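Local coordinates for angiopoietin-related protein 6 (Homo sapiens, PDB 6Y43) that probably acts as a secreted angiopoietin-like growth factor, its fibrinogen-like globe domain carrying a bound calcium ion, at residues Gly7-Cys12 with Arg16-Glu21. Sequence-based numbering, arbitrary orientation.
Sequences GPWQDC and RQAGHE
Arg16 N donates to Cys12 O over 2.9 Å, a nearly straight bond (162° at the hydrogen) inside helix 12-17, the first, short helix of this fibrinogen-like globe domain. Asp11 is the N-cap of that helix, its OD1 accepting from Glu14 N, and the disulfide from Cys12 to Cys39 ties the first turn to strand 33-40. The Arg16 side chain runs off from the tryptophan, alongside Gln41. Ala18 CB meets the far atoms of the Trp9 six-membered ring obliquely, 3.6 Å from CH2, with CZ3 next. Gly19, with positive phi, then ends the helix in a Schellman motif, its N bonded back to Arg16 O. This reversal, with His20 CG anti to its carbonyl carbon (chi1 -61°), brings the imidazole to the same ring at an oblique angle, planes at 65° and centroids 5.2 Å apart. A leucine in place of Trp9 would probably leave Ala18 and the imidazole without their shared aromatic neighbour and open a gap between helix end and N-terminal loop. His20 NE2 and CD2 both rest against Trp9; NE2 also hydrogen-bonds to Pro5 O, which helps fix the rotation of the imidazole, while CD2 lies 3.4 Å from Trp9 CZ2.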
loop_
_atom_site.group_PDB
_atom_site.type_symbol
_atom_site.label_atom_id
_atom_site.label_comp_id
_atom_site.label_asym_id
_atom_site.label_seq_id
_atom_site.Cartn_x
_atom_site.Cartn_y
_atom_site.Cartn_z
ATOM N N GLY A 7 9.550 20.827 -7.860
ATOM C CA GLY A 7 8.658 19.892 -8.504
ATOM C C GLY A 7 7.758 20.620 -9.473
ATOM O O GLY A 7 7.959 21.807 -9.733
ATOM N N PRO A 8 6.720 19.946 -9.996
ATOM C CA PRO A 8 6.360 18.547 -9.665
ATOM C C PRO A 8 7.348 17.505 -10.150
ATOM O O PRO A 8 8.101 17.747 -11.091
ATOM C CB PRO A 8 5.007 18.340 -10.368
ATOM C CG PRO A 8 4.472 19.743 -10.615
ATOM C CD PRO A 8 5.684 20.594 -10.844
ATOM N N TRP A 9 7.330 16.333 -9.517
ATOM C CA TRP A 9 8.358 15.329 -9.736
ATOM C C TRP A 9 7.774 14.100 -10.418
ATOM O O TRP A 9 6.584 13.801 -10.297
ATOM C CB TRP A 9 9.002 14.905 -8.407
ATOM C CG TRP A 9 9.434 16.039 -7.529
ATOM C CD1 TRP A 9 8.693 16.671 -6.562
ATOM C CD2 TRP A 9 10.707 16.704 -7.558
ATOM N NE1 TRP A 9 9.436 17.683 -5.981
ATOM C CE2 TRP A 9 10.670 17.726 -6.580
ATOM C CE3 TRP A 9 11.872 16.542 -8.316
ATOM C CZ2 TRP A 9 11.765 18.563 -6.328
ATOM C CZ3 TRP A 9 12.955 17.397 -8.070
ATOM C CH2 TRP A 9 12.885 18.388 -7.090
ATOM N N GLN A 10 8.642 13.350 -11.096
ATOM C CA GLN A 10 8.200 12.068 -11.635
ATOM C C GLN A 10 7.891 11.087 -10.511
ATOM O O GLN A 10 6.973 10.269 -10.622
ATOM C CB GLN A 10 9.265 11.495 -12.565
ATOM C CG GLN A 10 8.804 10.222 -13.241
ATOM C CD GLN A 10 9.748 9.730 -14.319
ATOM O OE1 GLN A 10 10.672 10.432 -14.727
ATOM N NE2 GLN A 10 9.516 8.509 -14.786
ATOM N N ASP A 11 8.656 11.156 -9.432
ATOM C CA ASP A 11 8.432 10.320 -8.260
ATOM C C ASP A 11 9.265 10.853 -7.099
ATOM O O ASP A 11 10.052 11.794 -7.242
ATOM C CB ASP A 11 8.781 8.870 -8.581
ATOM C CG ASP A 11 10.142 8.740 -9.247
ATOM O OD1 ASP A 11 11.129 9.304 -8.723
ATOM O OD2 ASP A 11 10.221 8.069 -10.294
ATOM N N CYS A 12 9.068 10.234 -5.928
ATOM C CA CYS A 12 9.779 10.675 -4.732
ATOM C C CYS A 12 11.283 10.495 -4.876
ATOM O O CYS A 12 12.056 11.276 -4.324
ATOM C CB CYS A 12 9.258 9.915 -3.512
ATOM S SG CYS A 12 7.538 10.356 -3.114
ATOM N N ARG A 16 14.204 13.153 -4.016
ATOM C CA ARG A 16 15.294 12.819 -3.107
ATOM C C ARG A 16 16.648 13.092 -3.745
ATOM O O ARG A 16 17.523 13.710 -3.129
ATOM C CB ARG A 16 15.178 11.355 -2.693
ATOM C CG ARG A 16 16.308 10.899 -1.803
ATOM C CD ARG A 16 16.249 11.585 -0.447
ATOM N NE ARG A 16 17.418 11.238 0.353
ATOM C CZ ARG A 16 18.609 11.813 0.215
ATOM N NH1 ARG A 16 18.791 12.770 -0.691
ATOM N NH2 ARG A 16 19.627 11.424 0.971
ATOM N N GLN A 17 16.840 12.632 -4.979
ATOM C CA GLN A 17 18.115 12.837 -5.654
ATOM C C GLN A 17 18.405 14.314 -5.894
ATOM O O GLN A 17 19.566 14.690 -6.097
ATOM C CB GLN A 17 18.128 12.103 -6.991
ATOM C CG GLN A 17 17.735 10.643 -6.963
ATOM C CD GLN A 17 17.601 10.079 -8.373
ATOM O OE1 GLN A 17 17.955 10.748 -9.346
ATOM N NE2 GLN A 17 17.064 8.867 -8.493
ATOM N N ALA A 18 17.377 15.160 -5.905
ATOM C CA ALA A 18 17.578 16.596 -6.039
ATOM C C ALA A 18 17.924 17.263 -4.713
ATOM O O ALA A 18 18.111 18.485 -4.683
ATOM C CB ALA A 18 16.324 17.250 -6.642
ATOM N N GLY A 19 18.016 16.500 -3.627
ATOM C CA GLY A 19 18.427 17.027 -2.349
ATOM C C GLY A 19 17.314 17.306 -1.369
ATOM O O GLY A 19 17.546 18.011 -0.385
ATOM N N HIS A 20 16.107 16.807 -1.618
ATOM C CA HIS A 20 15.007 16.975 -0.679
ATOM C C HIS A 20 15.032 15.763 0.231
ATOM O O HIS A 20 14.654 14.655 -0.173
ATOM C CB HIS A 20 13.699 17.169 -1.437
ATOM C CG HIS A 20 13.727 18.380 -2.310
ATOM N ND1 HIS A 20 13.632 19.659 -1.803
ATOM C CD2 HIS A 20 13.914 18.516 -3.644
ATOM C CE1 HIS A 20 13.737 20.530 -2.791
ATOM N NE2 HIS A 20 13.907 19.862 -3.917
ATOM N N GLU A 21 15.546 15.970 1.447
ATOM C CA GLU A 21 15.790 14.897 2.401
ATOM C C GLU A 21 14.699 14.768 3.458
ATOM O O GLU A 21 14.765 13.851 4.284
ATOM C CB GLU A 21 17.128 15.132 3.113
ATOM C CG GLU A 21 18.223 15.727 2.256
ATOM C CD GLU A 21 19.595 15.630 2.923
ATOM O OE1 GLU A 21 20.541 15.134 2.275
ATOM O OE2 GLU A 21 19.716 16.042 4.103
#